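PDB 5WZF: 23S rRNA-specific endonuclease VapC20 from Mycobacterium tuberculosis H37Rv, which cleaves 23S ribosomal RNA within the sarcin-ricin loop as the magnesium-dependent toxin of a type II toxin-antitoxin pair. Local coordinates for residues V47-N51 and H52-E56; E85-T88 and A89-E93. All coordinates share one frame; numbering follows the deposited sequence.

Interaction 1 of 2, residues V47-N51 and H52-E56; sequences VMTSN and HVLGE
N51 and H52, neighbours in the first turn of a helix, send their side chains out next to each other and in the same general direction, with the amide plane turned 55° from the imidazole. The amide nitrogen ND2 of N51 stands 4.0 Å above one face of the H52 ring, displaced toward its rim, while OD1 of N51 comes 3.7 Å from CD2 of H52. What puts the amide there is a chi1 of 57°, which places CG between the backbone N and the carbonyl carbon. Both polar ends look beyond the turn: OD1 of N51 accepts from the backbone of V87, its ND2 reaches an acidic side chain of the chain of another protein, and NE2 of H52 pairs with E92.

The turn itself is a helix start directly off an inner strand of the parallel PIN-domain sheet, strand 46-50, which lies between 82-85 and 14-17 and feeds into helix 51-63. S50 is the N-cap. Its OG accepts from V53 N at 3.1 Å, with an N-H...O angle of 159°, and its carbonyl O takes L54 N at 3.0 Å, so this one residue serves two amides of the first turn. G55 N donates to N51 O in the ordinary helical i to i+4 pattern, also at 3.0 Å.

On the strand side, T49 faces the segment 52-56. Its OG1, held by V17 and W22, sits tightly against CG1 of V53 at 3.2 Å, and its CG2 rests on CG of L54, the two side chains crossing at about a right angle. The side chain of V53 also lies about 4 Å from that of D18, a predicted magnesium ligand.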
ATOM      1  N   VAL B  47      19.900  -8.361  -0.353  1.00 30.58           N
ATOM      2  CA  VAL B  47      18.558  -8.305  -0.922  1.00 25.48           C
ATOM      3  C   VAL B  47      17.601  -7.518  -0.031  1.00 25.30           C
ATOM      4  O   VAL B  47      17.349  -7.889   1.115  1.00 26.49           O
ATOM      5  CB  VAL B  47      18.000  -9.720  -1.152  1.00 22.57           C
ATOM      6  CG1 VAL B  47      16.597  -9.658  -1.722  1.00 20.02           C
ATOM      7  CG2 VAL B  47      18.919 -10.493  -2.082  1.00 28.66           C
ATOM      8  N   MET B  48      17.065  -6.430  -0.571  1.00 19.50           N
ATOM      9  CA  MET B  48      16.221  -5.532   0.206  1.00 17.76           C
ATOM     10  C   MET B  48      14.833  -5.389  -0.410  1.00 17.25           C
ATOM     11  O   MET B  48      14.670  -5.504  -1.620  1.00 15.03           O
ATOM     12  CB  MET B  48      16.888  -4.160   0.320  1.00 22.07           C
ATOM     13  CG  MET B  48      16.217  -3.205   1.289  1.00 28.71           C
ATOM     14  SD  MET B  48      17.141  -1.664   1.416  1.00 43.88           S
ATOM     15  CE  MET B  48      18.764  -2.279   1.865  1.00 29.77           C
ATOM     16  N   THR B  49      13.839  -5.149   0.437  1.00 16.42           N
ATOM     17  CA  THR B  49      12.509  -4.780  -0.024  1.00 14.26           C
ATOM     18  C   THR B  49      11.917  -3.832   1.019  1.00 16.66           C
ATOM     19  O   THR B  49      12.640  -3.363   1.896  1.00 20.35           O
ATOM     20  CB  THR B  49      11.607  -6.016  -0.255  1.00 15.12           C
ATOM     21  OG1 THR B  49      10.432  -5.628  -0.983  1.00 15.30           O
ATOM     22  CG2 THR B  49      11.213  -6.684   1.062  1.00 16.70           C
ATOM     23  N   SER B  50      10.627  -3.524   0.924  1.00 13.87           N
ATOM     24  CA  SER B  50      10.020  -2.595   1.876  1.00 15.95           C
ATOM     25  C   SER B  50       8.712  -3.120   2.448  1.00 15.01           C
ATOM     26  O   SER B  50       8.118  -4.052   1.911  1.00 12.56           O
ATOM     27  CB  SER B  50       9.773  -1.233   1.225  1.00 19.49           C
ATOM     28  OG  SER B  50       8.607  -1.259   0.418  1.00 15.75           O
ATOM     29  N   ASN B  51       8.262  -2.500   3.536  1.00 14.01           N
ATOM     30  CA  ASN B  51       6.988  -2.868   4.142  1.00 16.63           C
ATOM     31  C   ASN B  51       5.833  -2.609   3.178  1.00 17.71           C
ATOM     32  O   ASN B  51       4.903  -3.407   3.092  1.00 13.73           O
ATOM     33  CB  ASN B  51       6.778  -2.115   5.461  1.00 18.57           C
ATOM     34  CG  ASN B  51       6.835  -0.607   5.296  1.00 20.86           C
ATOM     35  OD1 ASN B  51       7.651  -0.082   4.540  1.00 20.40           O
ATOM     36  ND2 ASN B  51       5.960   0.098   6.006  1.00 21.03           N
ATOM     37  N   HIS B  52       5.904  -1.508   2.431  1.00 15.16           N
ATOM     38  CA  HIS B  52       4.845  -1.194   1.479  1.00 15.82           C
ATOM     39  C   HIS B  52       4.782  -2.234   0.364  1.00 17.01           C
ATOM     40  O   HIS B  52       3.696  -2.638  -0.059  1.00 14.63           O
ATOM     41  CB  HIS B  52       5.037   0.207   0.887  1.00 16.06           C
ATOM     42  CG  HIS B  52       4.739   1.316   1.848  1.00 18.71           C
ATOM     43  ND1 HIS B  52       3.456   1.644   2.232  1.00 22.09           N
ATOM     44  CD2 HIS B  52       5.556   2.178   2.498  1.00 25.15           C
ATOM     45  CE1 HIS B  52       3.496   2.657   3.079  1.00 25.14           C
ATOM     46  NE2 HIS B  52       4.759   2.998   3.259  1.00 23.35           N
ATOM     47  N   VAL B  53       5.947  -2.681  -0.097  1.00 13.82           N
ATOM     48  CA  VAL B  53       6.012  -3.685  -1.154  1.00 12.09           C
ATOM     49  C   VAL B  53       5.455  -5.025  -0.671  1.00 12.53           C
ATOM     50  O   VAL B  53       4.661  -5.659  -1.369  1.00 14.32           O
ATOM     51  CB  VAL B  53       7.453  -3.882  -1.666  1.00 11.04           C
ATOM     52  CG1 VAL B  53       7.584  -5.205  -2.418  1.00 14.40           C
ATOM     53  CG2 VAL B  53       7.859  -2.715  -2.558  1.00 14.10           C
ATOM     54  N   LEU B  54       5.864  -5.448   0.522  1.00 11.67           N
ATOM     55  CA  LEU B  54       5.389  -6.719   1.057  1.00 12.59           C
ATOM     56  C   LEU B  54       3.877  -6.680   1.226  1.00 15.32           C
ATOM     57  O   LEU B  54       3.185  -7.651   0.930  1.00 15.81           O
ATOM     58  CB  LEU B  54       6.066  -7.050   2.389  1.00 15.82           C
ATOM     59  CG  LEU B  54       7.509  -7.550   2.301  1.00 21.79           C
ATOM     60  CD1 LEU B  54       8.008  -8.035   3.662  1.00 23.27           C
ATOM     61  CD2 LEU B  54       7.627  -8.654   1.252  1.00 21.41           C
ATOM     62  N   GLY B  55       3.370  -5.546   1.694  1.00 15.64           N
ATOM     63  CA  GLY B  55       1.938  -5.369   1.833  1.00 14.53           C
ATOM     64  C   GLY B  55       1.222  -5.487   0.502  1.00 16.49           C
ATOM     65  O   GLY B  55       0.199  -6.160   0.396  1.00 16.03           O
ATOM     66  N   GLU B  56       1.767  -4.834  -0.520  1.00 11.58           N
ATOM     67  CA  GLU B  56       1.156  -4.833  -1.839  1.00 14.85           C
ATOM     68  C   GLU B  56       1.223  -6.235  -2.430  1.00 13.30           C
ATOM     69  O   GLU B  56       0.319  -6.667  -3.145  1.00 16.23           O
ATOM     70  CB  GLU B  56       1.855  -3.821  -2.755  1.00 18.01           C
ATOM     71  CG  GLU B  56       1.206  -3.637  -4.116  1.00 19.88           C
ATOM     72  CD  GLU B  56       2.022  -2.734  -5.031  1.00 24.07           C
ATOM     73  OE1 GLU B  56       3.258  -2.696  -4.883  1.00 24.58           O
ATOM     74  OE2 GLU B  56       1.423  -2.063  -5.891  1.00 28.52           O
TER

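Interaction 2 of 2, residues E85-T88 and A89-E93; sequences EHVT and ADLEE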
ATOM      1  N   GLU B  85      12.895  -3.030   4.747  1.00 18.91           N
ATOM      2  CA  GLU B  85      12.946  -1.646   5.198  1.00 20.23           C
ATOM      3  C   GLU B  85      11.554  -1.112   5.520  1.00 18.66           C
ATOM      4  O   GLU B  85      10.668  -1.135   4.666  1.00 17.73           O
ATOM      5  CB  GLU B  85      13.608  -0.771   4.129  1.00 27.85           C
ATOM      6  CG  GLU B  85      13.597   0.720   4.427  1.00 37.09           C
ATOM      7  CD  GLU B  85      14.695   1.136   5.388  1.00 42.51           C
ATOM      8  OE1 GLU B  85      15.554   0.287   5.714  1.00 43.47           O
ATOM      9  OE2 GLU B  85      14.704   2.313   5.809  1.00 43.43           O
ATOM     10  N   HIS B  86      11.358  -0.648   6.753  1.00 20.51           N
ATOM     11  CA  HIS B  86      10.142   0.082   7.100  1.00 20.50           C
ATOM     12  C   HIS B  86      10.312   1.542   6.699  1.00 16.95           C
ATOM     13  O   HIS B  86      11.124   2.264   7.281  1.00 19.64           O
ATOM     14  CB  HIS B  86       9.829  -0.022   8.597  1.00 20.71           C
ATOM     15  CG  HIS B  86       8.663   0.815   9.026  1.00 23.39           C
ATOM     16  ND1 HIS B  86       7.372   0.333   9.063  1.00 23.14           N
ATOM     17  CD2 HIS B  86       8.590   2.112   9.410  1.00 23.23           C
ATOM     18  CE1 HIS B  86       6.556   1.293   9.463  1.00 20.79           C
ATOM     19  NE2 HIS B  86       7.272   2.382   9.681  1.00 21.05           N
ATOM     20  N   VAL B  87       9.561   1.970   5.693  1.00 13.82           N
ATOM     21  CA  VAL B  87       9.685   3.335   5.191  1.00 15.74           C
ATOM     22  C   VAL B  87       9.306   4.338   6.277  1.00 16.84           C
ATOM     23  O   VAL B  87       8.189   4.319   6.789  1.00 20.04           O
ATOM     24  CB  VAL B  87       8.810   3.558   3.948  1.00 18.39           C
ATOM     25  CG1 VAL B  87       9.026   4.960   3.402  1.00 17.85           C
ATOM     26  CG2 VAL B  87       9.130   2.514   2.884  1.00 17.01           C
ATOM     27  N   THR B  88      10.252   5.201   6.635  1.00 17.31           N
ATOM     28  CA  THR B  88      10.039   6.181   7.693  1.00 17.71           C
ATOM     29  C   THR B  88       9.104   7.297   7.249  1.00 15.87           C
ATOM     30  O   THR B  88       8.842   7.460   6.056  1.00 17.59           O
ATOM     31  CB  THR B  88      11.369   6.805   8.151  1.00 20.39           C
ATOM     32  OG1 THR B  88      11.918   7.595   7.088  1.00 23.75           O
ATOM     33  CG2 THR B  88      12.359   5.717   8.539  1.00 23.61           C
ATOM     34  N   ALA B  89       8.604   8.062   8.215  1.00 17.88           N
ATOM     35  CA  ALA B  89       7.734   9.194   7.927  1.00 17.50           C
ATOM     36  C   ALA B  89       8.438  10.203   7.027  1.00 17.11           C
ATOM     37  O   ALA B  89       7.834  10.740   6.101  1.00 17.97           O
ATOM     38  CB  ALA B  89       7.280   9.864   9.216  1.00 21.38           C
ATOM     39  N   ASP B  90       9.716  10.446   7.306  1.00 18.10           N
ATOM     40  CA  ASP B  90      10.527  11.359   6.503  1.00 19.62           C
ATOM     41  C   ASP B  90      10.632  10.908   5.054  1.00 17.79           C
ATOM     42  O   ASP B  90      10.500  11.712   4.133  1.00 17.96           O
ATOM     43  CB  ASP B  90      11.935  11.497   7.090  1.00 25.78           C
ATOM     44  CG  ASP B  90      11.981  12.424   8.287  1.00 35.43           C
ATOM     45  OD1 ASP B  90      11.059  13.253   8.432  1.00 36.51           O
ATOM     46  OD2 ASP B  90      12.944  12.326   9.077  1.00 43.02           O
ATOM     47  N   LEU B  91      10.889   9.621   4.856  1.00 18.16           N
ATOM     48  CA  LEU B  91      11.045   9.082   3.512  1.00 18.87           C
ATOM     49  C   LEU B  91       9.717   9.133   2.764  1.00 14.75           C
ATOM     50  O   LEU B  91       9.679   9.461   1.575  1.00 14.99           O
ATOM     51  CB  LEU B  91      11.590   7.652   3.565  1.00 21.61           C
ATOM     52  CG  LEU B  91      12.355   7.155   2.337  1.00 28.14           C
ATOM     53  CD1 LEU B  91      13.477   8.116   1.974  1.00 32.14           C
ATOM     54  CD2 LEU B  91      12.917   5.766   2.582  1.00 27.94           C
ATOM     55  N   GLU B  92       8.624   8.832   3.464  1.00 15.59           N
ATOM     56  CA  GLU B  92       7.295   8.930   2.869  1.00 13.26           C
ATOM     57  C   GLU B  92       6.987  10.356   2.411  1.00 13.99           C
ATOM     58  O   GLU B  92       6.387  10.556   1.359  1.00 15.38           O
ATOM     59  CB  GLU B  92       6.219   8.455   3.852  1.00 20.60           C
ATOM     60  CG  GLU B  92       6.099   6.948   3.938  1.00 22.62           C
ATOM     61  CD  GLU B  92       4.809   6.495   4.601  1.00 19.17           C
ATOM     62  OE1 GLU B  92       4.040   7.357   5.067  1.00 19.85           O
ATOM     63  OE2 GLU B  92       4.566   5.275   4.640  1.00 24.88           O
ATOM     64  N   GLU B  93       7.399  11.344   3.197  1.00 15.70           N
ATOM     65  CA  GLU B  93       7.133  12.731   2.832  1.00 15.64           C
ATOM     66  C   GLU B  93       7.898  13.098   1.562  1.00 16.09           C
ATOM     67  O   GLU B  93       7.392  13.835   0.712  1.00 19.78           O
ATOM     68  CB  GLU B  93       7.500  13.675   3.977  1.00 17.11           C
ATOM     69  CG  GLU B  93       7.286  15.150   3.666  1.00 29.87           C
ATOM     70  CD  GLU B  93       5.831  15.496   3.396  1.00 30.25           C
ATOM     71  OE1 GLU B  93       4.939  14.754   3.864  1.00 26.49           O
ATOM     72  OE2 GLU B  93       5.582  16.510   2.708  1.00 30.98           O
TER
HETATM   73  O   HOH W   1       5.989   2.879   6.243  1.00 18.57           O
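V87 points its CG1 methyl into the first turn of the helix that follows it, where it meets two side chains at once. One is L91, whose CB lies 3.7 Å from CG1 of V87 and whose side chain crosses that of the valine at about a right angle. The other is E92, whose CG approaches the same V87 methyl to 3.6 Å, so the aliphatic part of the glutamate serves as apolar surface. With CG1 opposite the backbone N (chi1 -177°), the methyl is carried forward against both residues. L91 and V87 also lean on helix 109-121, which extends this apolar patch beyond the turn.

Past CG the chain of E92 runs extended, taking its carboxylate away from the valine. OE2 of E92 bonds to NE2 of H52 and is also hydrogen-bonded to a polar side chain of the chain of another protein. A water links the loop to this carboxylate, lying 2.7 Å from V87 O and 3.2 Å from E92 OE2, and it sits over one face of the H86 ring.

In T88 a chi1 of 67° puts OG1 between the backbone N and the carbonyl carbon, facing L91 N. OG1 of T88 accepts from L91 N at 3.2 Å, with an N-H...O angle of 159°, and CB of L91 packs beside that oxygen. From the same residue, the carbonyl O of T88 receives E92 N at 2.9 Å. The valine contact is particular to this turn; a threonine N-cap that takes up the amides of L91 and E92 by hydroxyl and carbonyl together is a classical helix N-terminus, here opening helix 89-101 of the PIN domain.

Interactions 1 and 2 solve the same problem, starting a helix after a strand of the parallel sheet, in two settings. In 47-56 strand and helix join directly, every touching residue is buried, and the turn lies close to the predicted magnesium ligands. In 85-93 a short loop intervenes, the cap is partly exposed, and water joins the bonding. A serine caps the first helix and a threonine the second, and apolar contact comes from the strand in one and from the loop in the other. The two also meet: E85 N pairs with T49 O between neighbouring strands, and a side-chain bond ties the two helix starts together.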